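Folylpolyglutamate synthase/dihydrofolate synthase (PDB 1O5Z) probably catalyses the ATP-dependent addition of L-glutamate to dihydropteroate and to tetrahydrofolylpolyglutamates, with magnesium as cofactor. Local coordinates at residues A[344-357]-A[368-382]. Sequence-based numbering, arbitrary orientation.
Sequences PLSLVIGILDDKNR and FERVIVTRVPSPRMK. With SO4 (sulfate ion), chain E.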
ATOM      1  N   PRO A 344     -28.831  -0.713  -1.433  1.00 48.45           N
ATOM      2  CA  PRO A 344     -28.873   0.567  -2.130  1.00 47.55           C
ATOM      3  C   PRO A 344     -27.624   1.338  -1.829  1.00 46.36           C
ATOM      4  O   PRO A 344     -27.201   1.366  -0.676  1.00 46.57           O
ATOM      5  CB  PRO A 344     -30.076   1.280  -1.517  1.00 47.79           C
ATOM      6  CG  PRO A 344     -30.293   0.618  -0.215  1.00 48.50           C
ATOM      7  CD  PRO A 344     -29.832  -0.783  -0.353  1.00 48.11           C
ATOM      8  N   LEU A 345     -27.038   1.934  -2.856  1.00 45.02           N
ATOM      9  CA  LEU A 345     -25.750   2.590  -2.754  1.00 44.54           C
ATOM     10  C   LEU A 345     -25.769   3.977  -3.339  1.00 43.84           C
ATOM     11  O   LEU A 345     -26.533   4.266  -4.247  1.00 43.67           O
ATOM     12  CB  LEU A 345     -24.686   1.821  -3.506  1.00 44.58           C
ATOM     13  CG  LEU A 345     -24.382   0.409  -3.029  1.00 46.05           C
ATOM     14  CD1 LEU A 345     -23.328  -0.142  -3.955  1.00 46.00           C
ATOM     15  CD2 LEU A 345     -23.924   0.361  -1.542  1.00 46.76           C
ATOM     16  N   SER A 346     -24.905   4.812  -2.793  1.00 43.34           N
ATOM     17  CA  SER A 346     -24.675   6.160  -3.263  1.00 43.22           C
ATOM     18  C   SER A 346     -23.188   6.241  -3.609  1.00 42.94           C
ATOM     19  O   SER A 346     -22.394   5.511  -3.063  1.00 42.86           O
ATOM     20  CB  SER A 346     -25.026   7.185  -2.178  1.00 43.02           C
ATOM     21  OG  SER A 346     -26.407   7.208  -1.926  1.00 42.44           O
ATOM     22  N   LEU A 347     -22.849   7.094  -4.566  1.00 43.24           N
ATOM     23  CA  LEU A 347     -21.513   7.257  -5.086  1.00 43.36           C
ATOM     24  C   LEU A 347     -21.163   8.691  -4.883  1.00 43.72           C
ATOM     25  O   LEU A 347     -21.911   9.564  -5.318  1.00 43.18           O
ATOM     26  CB  LEU A 347     -21.485   7.035  -6.590  1.00 43.20           C
ATOM     27  CG  LEU A 347     -20.159   7.232  -7.321  1.00 42.09           C
ATOM     28  CD1 LEU A 347     -19.032   6.350  -6.767  1.00 41.05           C
ATOM     29  CD2 LEU A 347     -20.434   6.863  -8.748  1.00 44.57           C
ATOM     30  N   VAL A 348     -20.009   8.912  -4.261  1.00 44.39           N
ATOM     31  CA  VAL A 348     -19.374  10.207  -4.247  1.00 44.49           C
ATOM     32  C   VAL A 348     -18.085  10.030  -5.042  1.00 44.71           C
ATOM     33  O   VAL A 348     -17.196   9.279  -4.632  1.00 44.19           O
ATOM     34  CB  VAL A 348     -19.141  10.702  -2.813  1.00 45.33           C
ATOM     35  CG1 VAL A 348     -18.429  12.072  -2.797  1.00 45.52           C
ATOM     36  CG2 VAL A 348     -20.497  10.746  -2.052  1.00 43.57           C
ATOM     37  N   ILE A 349     -18.024  10.710  -6.202  1.00 44.09           N
ATOM     38  CA  ILE A 349     -16.923  10.570  -7.149  1.00 43.99           C
ATOM     39  C   ILE A 349     -16.231  11.914  -7.540  1.00 43.62           C
ATOM     40  O   ILE A 349     -16.870  12.920  -7.806  1.00 43.79           O
ATOM     41  CB  ILE A 349     -17.368   9.697  -8.361  1.00 44.13           C
ATOM     42  CG1 ILE A 349     -16.161   9.236  -9.199  1.00 43.89           C
ATOM     43  CG2 ILE A 349     -18.451  10.383  -9.208  1.00 44.79           C
ATOM     44  CD1 ILE A 349     -16.442   7.995  -9.960  1.00 44.30           C
ATOM     45  N   GLY A 350     -14.906  11.923  -7.445  1.00 43.12           N
ATOM     46  CA  GLY A 350     -14.104  13.046  -7.911  1.00 43.29           C
ATOM     47  C   GLY A 350     -12.937  12.448  -8.658  1.00 42.91           C
ATOM     48  O   GLY A 350     -12.278  11.556  -8.157  1.00 42.75           O
ATOM     49  N   ILE A 351     -12.706  12.893  -9.869  1.00 42.92           N
ATOM     50  CA  ILE A 351     -11.612  12.386 -10.641  1.00 43.54           C
ATOM     51  C   ILE A 351     -10.867  13.570 -11.179  1.00 43.91           C
ATOM     52  O   ILE A 351     -11.494  14.523 -11.612  1.00 44.35           O
ATOM     53  CB  ILE A 351     -12.103  11.522 -11.842  1.00 43.55           C
ATOM     54  CG1 ILE A 351     -13.194  10.544 -11.431  1.00 43.02           C
ATOM     55  CG2 ILE A 351     -10.924  10.754 -12.493  1.00 43.16           C
ATOM     56  CD1 ILE A 351     -13.840   9.906 -12.582  1.00 43.57           C
ATOM     57  N   LEU A 352      -9.541  13.491 -11.168  1.00 44.08           N
ATOM     58  CA  LEU A 352      -8.715  14.480 -11.843  1.00 44.95           C
ATOM     59  C   LEU A 352      -8.789  14.298 -13.361  1.00 45.01           C
ATOM     60  O   LEU A 352      -9.178  13.235 -13.883  1.00 44.15           O
ATOM     61  CB  LEU A 352      -7.269  14.412 -11.340  1.00 45.15           C
ATOM     62  CG  LEU A 352      -7.112  14.530  -9.820  1.00 46.43           C
ATOM     63  CD1 LEU A 352      -5.699  14.224  -9.370  1.00 46.57           C
ATOM     64  CD2 LEU A 352      -7.521  15.900  -9.375  1.00 47.85           C
ATOM     65  N   ASP A 353      -8.414  15.358 -14.070  1.00 45.68           N
ATOM     66  CA  ASP A 353      -8.589  15.378 -15.511  1.00 46.10           C
ATOM     67  C   ASP A 353      -7.457  14.630 -16.195  1.00 46.27           C
ATOM     68  O   ASP A 353      -7.564  14.317 -17.366  1.00 46.59           O
ATOM     69  CB  ASP A 353      -8.811  16.817 -16.051  1.00 46.17           C
ATOM     70  CG  ASP A 353      -7.533  17.542 -16.399  1.00 47.27           C
ATOM     71  OD1 ASP A 353      -6.626  17.620 -15.550  1.00 47.46           O
ATOM     72  OD2 ASP A 353      -7.356  18.093 -17.515  1.00 50.68           O
ATOM     73  N   ASP A 354      -6.402  14.305 -15.447  1.00 46.70           N
ATOM     74  CA  ASP A 354      -5.285  13.507 -15.965  1.00 47.00           C
ATOM     75  C   ASP A 354      -5.611  12.025 -16.002  1.00 47.00           C
ATOM     76  O   ASP A 354      -4.777  11.224 -16.352  1.00 46.43           O
ATOM     77  CB  ASP A 354      -3.992  13.744 -15.163  1.00 47.20           C
ATOM     78  CG  ASP A 354      -4.061  13.214 -13.732  1.00 48.45           C
ATOM     79  OD1 ASP A 354      -5.173  12.968 -13.205  1.00 50.07           O
ATOM     80  OD2 ASP A 354      -3.035  13.028 -13.048  1.00 50.10           O
ATOM     81  N   LYS A 355      -6.829  11.670 -15.646  1.00 47.66           N
ATOM     82  CA  LYS A 355      -7.235  10.292 -15.629  1.00 48.36           C
ATOM     83  C   LYS A 355      -8.280  10.053 -16.702  1.00 48.38           C
ATOM     84  O   LYS A 355      -8.792  11.007 -17.296  1.00 48.58           O
ATOM     85  CB  LYS A 355      -7.728   9.944 -14.218  1.00 49.04           C
ATOM     86  CG  LYS A 355      -6.553   9.457 -13.366  1.00 50.19           C
ATOM     87  CD  LYS A 355      -6.498  10.069 -11.998  1.00 52.30           C
ATOM     88  CE  LYS A 355      -5.192   9.718 -11.310  1.00 51.44           C
ATOM     89  NZ  LYS A 355      -4.068  10.535 -11.811  1.00 53.12           N
ATOM     90  N   ASN A 356      -8.569   8.786 -16.991  1.00 48.00           N
ATOM     91  CA  ASN A 356      -9.577   8.492 -17.999  1.00 47.75           C
ATOM     92  C   ASN A 356     -10.997   8.551 -17.430  1.00 47.25           C
ATOM     93  O   ASN A 356     -11.654   7.526 -17.196  1.00 47.19           O
ATOM     94  CB  ASN A 356      -9.299   7.177 -18.688  1.00 47.90           C
ATOM     95  CG  ASN A 356      -9.882   7.143 -20.039  1.00 48.65           C
ATOM     96  OD1 ASN A 356     -11.094   7.266 -20.191  1.00 50.50           O
ATOM     97  ND2 ASN A 356      -9.034   7.043 -21.049  1.00 48.40           N
ATOM     98  N   ARG A 357     -11.455   9.787 -17.229  1.00 46.18           N
ATOM     99  CA  ARG A 357     -12.696  10.054 -16.546  1.00 45.68           C
ATOM    100  C   ARG A 357     -13.832   9.236 -17.066  1.00 45.54           C
ATOM    101  O   ARG A 357     -14.571   8.644 -16.290  1.00 45.86           O
ATOM    102  CB  ARG A 357     -13.075  11.514 -16.679  1.00 45.28           C
ATOM    103  CG  ARG A 357     -12.379  12.373 -15.708  1.00 45.76           C
ATOM    104  CD  ARG A 357     -12.670  13.794 -15.912  1.00 47.36           C
ATOM    105  NE  ARG A 357     -12.169  14.613 -14.826  1.00 48.58           N
ATOM    106  CZ  ARG A 357     -12.167  15.941 -14.869  1.00 49.41           C
ATOM    107  NH1 ARG A 357     -12.644  16.564 -15.954  1.00 49.62           N
ATOM    108  NH2 ARG A 357     -11.690  16.651 -13.850  1.00 46.87           N
ATOM    109  N   PHE A 368     -25.651   2.487  -8.744  1.00 48.16           N
ATOM    110  CA  PHE A 368     -25.921   3.416  -7.659  1.00 47.29           C
ATOM    111  C   PHE A 368     -27.309   3.983  -7.765  1.00 47.36           C
ATOM    112  O   PHE A 368     -27.832   4.210  -8.854  1.00 47.21           O
ATOM    113  CB  PHE A 368     -24.875   4.505  -7.656  1.00 46.32           C
ATOM    114  CG  PHE A 368     -23.535   3.985  -7.380  1.00 45.80           C
ATOM    115  CD1 PHE A 368     -23.146   3.735  -6.079  1.00 45.25           C
ATOM    116  CD2 PHE A 368     -22.675   3.655  -8.412  1.00 46.11           C
ATOM    117  CE1 PHE A 368     -21.901   3.226  -5.817  1.00 43.48           C
ATOM    118  CE2 PHE A 368     -21.423   3.129  -8.140  1.00 45.04           C
ATOM    119  CZ  PHE A 368     -21.047   2.925  -6.848  1.00 45.62           C
ATOM    120  N   GLU A 369     -27.898   4.183  -6.605  1.00 46.69           N
ATOM    121  CA  GLU A 369     -29.168   4.791  -6.500  1.00 46.99           C
ATOM    122  C   GLU A 369     -28.972   6.299  -6.605  1.00 46.85           C
ATOM    123  O   GLU A 369     -29.898   7.012  -6.828  1.00 47.53           O
ATOM    124  CB  GLU A 369     -29.709   4.454  -5.126  1.00 47.55           C
ATOM    125  CG  GLU A 369     -31.190   4.305  -5.032  1.00 49.84           C
ATOM    126  CD  GLU A 369     -31.629   3.018  -5.622  1.00 53.86           C
ATOM    127  OE1 GLU A 369     -32.836   2.914  -5.909  1.00 58.32           O
ATOM    128  OE2 GLU A 369     -30.752   2.137  -5.793  1.00 57.40           O
ATOM    129  N   ARG A 370     -27.768   6.788  -6.387  1.00 46.40           N
ATOM    130  CA  ARG A 370     -27.541   8.206  -6.289  1.00 46.56           C
ATOM    131  C   ARG A 370     -26.082   8.472  -6.578  1.00 46.07           C
ATOM    132  O   ARG A 370     -25.201   7.744  -6.079  1.00 45.99           O
ATOM    133  CB  ARG A 370     -27.879   8.681  -4.883  1.00 46.76           C
ATOM    134  CG  ARG A 370     -27.762  10.173  -4.671  1.00 47.02           C
ATOM    135  CD  ARG A 370     -28.129  10.579  -3.276  1.00 47.75           C
ATOM    136  NE  ARG A 370     -27.900  12.006  -3.049  1.00 49.32           N
ATOM    137  CZ  ARG A 370     -27.761  12.539  -1.858  1.00 49.32           C
ATOM    138  NH1 ARG A 370     -27.788  11.777  -0.791  1.00 49.22           N
ATOM    139  NH2 ARG A 370     -27.558  13.843  -1.727  1.00 50.60           N
ATOM    140  N   VAL A 371     -25.842   9.479  -7.421  1.00 45.26           N
ATOM    141  CA  VAL A 371     -24.519   9.823  -7.869  1.00 44.68           C
ATOM    142  C   VAL A 371     -24.289  11.302  -7.600  1.00 44.99           C
ATOM    143  O   VAL A 371     -25.078  12.174  -7.977  1.00 45.32           O
ATOM    144  CB  VAL A 371     -24.272   9.458  -9.352  1.00 45.35           C
ATOM    145  CG1 VAL A 371     -22.850   9.852  -9.800  1.00 44.82           C
ATOM    146  CG2 VAL A 371     -24.507   7.960  -9.588  1.00 45.46           C
ATOM    147  N   ILE A 372     -23.202  11.541  -6.882  1.00 44.67           N
ATOM    148  CA  ILE A 372     -22.755  12.845  -6.499  1.00 44.73           C
ATOM    149  C   ILE A 372     -21.316  12.992  -6.998  1.00 44.08           C
ATOM    150  O   ILE A 372     -20.458  12.244  -6.613  1.00 42.82           O
ATOM    151  CB  ILE A 372     -22.760  12.985  -4.980  1.00 44.81           C
ATOM    152  CG1 ILE A 372     -24.150  12.700  -4.413  1.00 45.07           C
ATOM    153  CG2 ILE A 372     -22.247  14.369  -4.591  1.00 43.25           C
ATOM    154  CD1 ILE A 372     -24.145  12.593  -2.905  1.00 45.72           C
ATOM    155  N   VAL A 373     -21.091  13.969  -7.869  1.00 43.89           N
ATOM    156  CA  VAL A 373     -19.786  14.314  -8.349  1.00 43.33           C
ATOM    157  C   VAL A 373     -19.325  15.417  -7.411  1.00 43.78           C
ATOM    158  O   VAL A 373     -20.084  16.327  -7.068  1.00 43.35           O
ATOM    159  CB  VAL A 373     -19.839  14.867  -9.798  1.00 43.30           C
ATOM    160  CG1 VAL A 373     -18.443  15.165 -10.311  1.00 43.72           C
ATOM    161  CG2 VAL A 373     -20.556  13.870 -10.734  1.00 41.93           C
ATOM    162  N   THR A 374     -18.065  15.346  -7.032  1.00 43.96           N
ATOM    163  CA  THR A 374     -17.490  16.298  -6.087  1.00 44.85           C
ATOM    164  C   THR A 374     -16.142  16.737  -6.583  1.00 45.51           C
ATOM    165  O   THR A 374     -15.626  16.154  -7.533  1.00 45.50           O
ATOM    166  CB  THR A 374     -17.403  15.636  -4.710  1.00 43.95           C
ATOM    167  OG1 THR A 374     -17.162  16.644  -3.753  1.00 46.93           O
ATOM    168  CG2 THR A 374     -16.243  14.661  -4.584  1.00 43.13           C
ATOM    169  N   ARG A 375     -15.583  17.784  -6.006  1.00 46.61           N
ATOM    170  CA  ARG A 375     -14.226  18.211  -6.412  1.00 47.95           C
ATOM    171  C   ARG A 375     -13.119  17.518  -5.634  1.00 48.93           C
ATOM    172  O   ARG A 375     -13.086  17.625  -4.435  1.00 50.18           O
ATOM    173  CB  ARG A 375     -14.017  19.692  -6.179  1.00 47.94           C
ATOM    174  CG  ARG A 375     -14.874  20.546  -6.947  1.00 48.27           C
ATOM    175  CD  ARG A 375     -14.493  21.943  -6.778  1.00 50.57           C
ATOM    176  NE  ARG A 375     -13.215  22.199  -7.418  1.00 51.94           N
ATOM    177  CZ  ARG A 375     -13.081  22.727  -8.624  1.00 49.08           C
ATOM    178  NH1 ARG A 375     -14.150  23.049  -9.339  1.00 49.81           N
ATOM    179  NH2 ARG A 375     -11.869  22.915  -9.121  1.00 47.27           N
ATOM    180  N   VAL A 376     -12.179  16.868  -6.315  1.00 49.58           N
ATOM    181  CA  VAL A 376     -10.951  16.432  -5.664  1.00 49.22           C
ATOM    182  C   VAL A 376     -10.254  17.611  -4.965  1.00 51.25           C
ATOM    183  O   VAL A 376     -10.003  18.664  -5.566  1.00 50.22           O
ATOM    184  CB  VAL A 376      -9.987  15.788  -6.637  1.00 49.20           C
ATOM    185  CG1 VAL A 376      -8.728  15.353  -5.909  1.00 48.66           C
ATOM    186  CG2 VAL A 376     -10.640  14.587  -7.337  1.00 48.54           C
ATOM    187  N   PRO A 377      -9.988  17.430  -3.673  1.00 53.65           N
ATOM    188  CA  PRO A 377      -9.384  18.455  -2.838  1.00 55.00           C
ATOM    189  C   PRO A 377      -7.855  18.448  -3.054  1.00 56.12           C
ATOM    190  O   PRO A 377      -7.064  17.638  -2.409  1.00 57.10           O
ATOM    191  CB  PRO A 377      -9.768  18.005  -1.426  1.00 54.57           C
ATOM    192  CG  PRO A 377      -9.777  16.550  -1.505  1.00 55.52           C
ATOM    193  CD  PRO A 377     -10.290  16.212  -2.882  1.00 54.75           C
ATOM    194  N   SER A 378      -7.468  19.291  -4.011  1.00 55.49           N
ATOM    195  CA  SER A 378      -6.115  19.325  -4.524  1.00 54.92           C
ATOM    196  C   SER A 378      -6.076  20.449  -5.524  1.00 54.75           C
ATOM    197  O   SER A 378      -7.000  20.593  -6.329  1.00 54.00           O
ATOM    198  CB  SER A 378      -5.749  18.018  -5.221  1.00 54.81           C
ATOM    199  OG  SER A 378      -4.487  18.127  -5.841  1.00 54.88           O
ATOM    200  N   PRO A 379      -5.005  21.237  -5.491  1.00 54.99           N
ATOM    201  CA  PRO A 379      -4.818  22.281  -6.489  1.00 55.03           C
ATOM    202  C   PRO A 379      -4.630  21.704  -7.884  1.00 54.79           C
ATOM    203  O   PRO A 379      -4.716  22.437  -8.869  1.00 54.81           O
ATOM    204  CB  PRO A 379      -3.539  23.020  -6.017  1.00 55.45           C
ATOM    205  CG  PRO A 379      -3.273  22.535  -4.595  1.00 55.15           C
ATOM    206  CD  PRO A 379      -3.888  21.178  -4.525  1.00 54.91           C
ATOM    207  N   ARG A 380      -4.343  20.407  -7.945  1.00 54.60           N
ATOM    208  CA  ARG A 380      -4.292  19.657  -9.196  1.00 54.78           C
ATOM    209  C   ARG A 380      -5.660  19.483  -9.866  1.00 53.79           C
ATOM    210  O   ARG A 380      -5.708  19.211 -11.060  1.00 53.77           O
ATOM    211  CB  ARG A 380      -3.618  18.279  -8.983  1.00 55.14           C
ATOM    212  CG  ARG A 380      -2.132  18.229  -9.425  1.00 56.80           C
ATOM    213  CD  ARG A 380      -1.196  17.283  -8.609  1.00 58.43           C
ATOM    214  NE  ARG A 380      -1.750  15.955  -8.281  1.00 62.79           N
ATOM    215  CZ  ARG A 380      -1.886  14.945  -9.163  1.00 64.95           C
ATOM    216  NH1 ARG A 380      -1.525  15.119 -10.449  1.00 66.46           N
ATOM    217  NH2 ARG A 380      -2.395  13.756  -8.777  1.00 63.44           N
ATOM    218  N   MET A 381      -6.759  19.649  -9.129  1.00 52.83           N
ATOM    219  CA  MET A 381      -8.099  19.438  -9.702  1.00 52.56           C
ATOM    220  C   MET A 381      -8.490  20.515 -10.708  1.00 51.98           C
ATOM    221  O   MET A 381      -8.700  21.643 -10.313  1.00 52.19           O
ATOM    222  CB  MET A 381      -9.166  19.355  -8.592  1.00 52.69           C
ATOM    223  CG  MET A 381     -10.635  19.400  -9.071  1.00 52.76           C
ATOM    224  SD  MET A 381     -11.107  17.875  -9.905  1.00 51.22           S
ATOM    225  CE  MET A 381     -12.414  18.458 -10.967  1.00 53.32           C
ATOM    226  N   LYS A 382      -8.591  20.161 -11.997  1.00 51.50           N
ATOM    227  CA  LYS A 382      -9.168  21.049 -13.029  1.00 50.99           C
ATOM    228  C   LYS A 382     -10.309  20.366 -13.791  1.00 50.67           C
ATOM    229  O   LYS A 382     -10.447  19.147 -13.761  1.00 50.04           O
ATOM    230  CB  LYS A 382      -8.098  21.659 -13.988  1.00 50.46           C
ATOM    231  CG  LYS A 382      -7.516  20.776 -15.084  1.00 49.83           C
ATOM    232  CD  LYS A 382      -6.535  21.574 -15.978  1.00 50.14           C
ATOM    233  CE  LYS A 382      -6.342  20.965 -17.387  1.00 49.58           C
ATOM    234  NZ  LYS A 382      -5.694  21.892 -18.393  1.00 47.86           N
TER
HETATM  235  S   SO4 E 504     -12.428  23.981 -12.801  1.00 61.04           S
HETATM  236  O1  SO4 E 504     -12.593  22.608 -12.307  1.00 62.53           O
HETATM  237  O2  SO4 E 504     -13.668  24.663 -12.400  1.00 59.16           O
HETATM  238  O3  SO4 E 504     -12.446  23.938 -14.270  1.00 60.49           O
HETATM  239  O4  SO4 E 504     -11.135  24.487 -12.288  1.00 56.56           O
HETATM  240  O   HOH W   1     -13.451  16.118  -9.203  1.00 48.23           O
HETATM  241  O   HOH W   2      -7.571  17.716 -13.040  1.00 51.81           O
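Leu347 and Ile349 pair in parallel with the strand 370-373 through a ladder of backbone hydrogen bonds. Leu347 N donates to Arg370 O and Leu347 O accepts from Ile372 N (2.8 Å); Ile349 repeats the pattern with Ile372 O and Thr374 N, the bond from Ile349 N being the straightest, at 166°. Beta-branched residues suit such strands, since branching at CB favours the extended backbone: on one face Val348 lies beside Ile372, while on the other Ile349 CG2 meets Val373 CG2. Just ahead of strand 370-373, Phe368 lays one ring face against Leu347, whose CB sits 3.7 Å from the ring centroid in a CH-pi contact. With Leu347 CG anti to the backbone N (chi1 177°), both its methyls also reach the ring.

The strands and the intervening helix 357-361 form a beta-alpha-beta unit of the C-terminal Mur ligase-type domain, and strand 414-418 flanks 345-349 on its other edge.

Past the strands, Leu352 crosses Val376 at about a right angle, its CD2 3.7 Å from Val376 CB, and rests CD1 over one face of the Arg380 guanidinium. At the edge of that cation, near its plane, NH1 makes a long salt bridge to Asp354 OD2, the carboxylate turned steeply to the guanidinium. Arg380 and Lys355 both form salt bridges to a sulfate ion, probably from the crystallisation liquor.

Arginine suits position 357 because one flat group can serve several carbonyls. Arg357 NE and NH2 approach Ile351 O from the same face of its plane. Arg357 NH2 also donates to Lys382 O (2.8 Å), within that carbonyl's plane; NH1 reaches Asp383 O. A methionine here would probably leave the Ile351 and Lys382 carbonyls without these donors and remove one direct tie between the two loops. Nearby, a water joins them again, accepting from Asp353 N (2.7 Å) and from Lys382 N (2.8 Å).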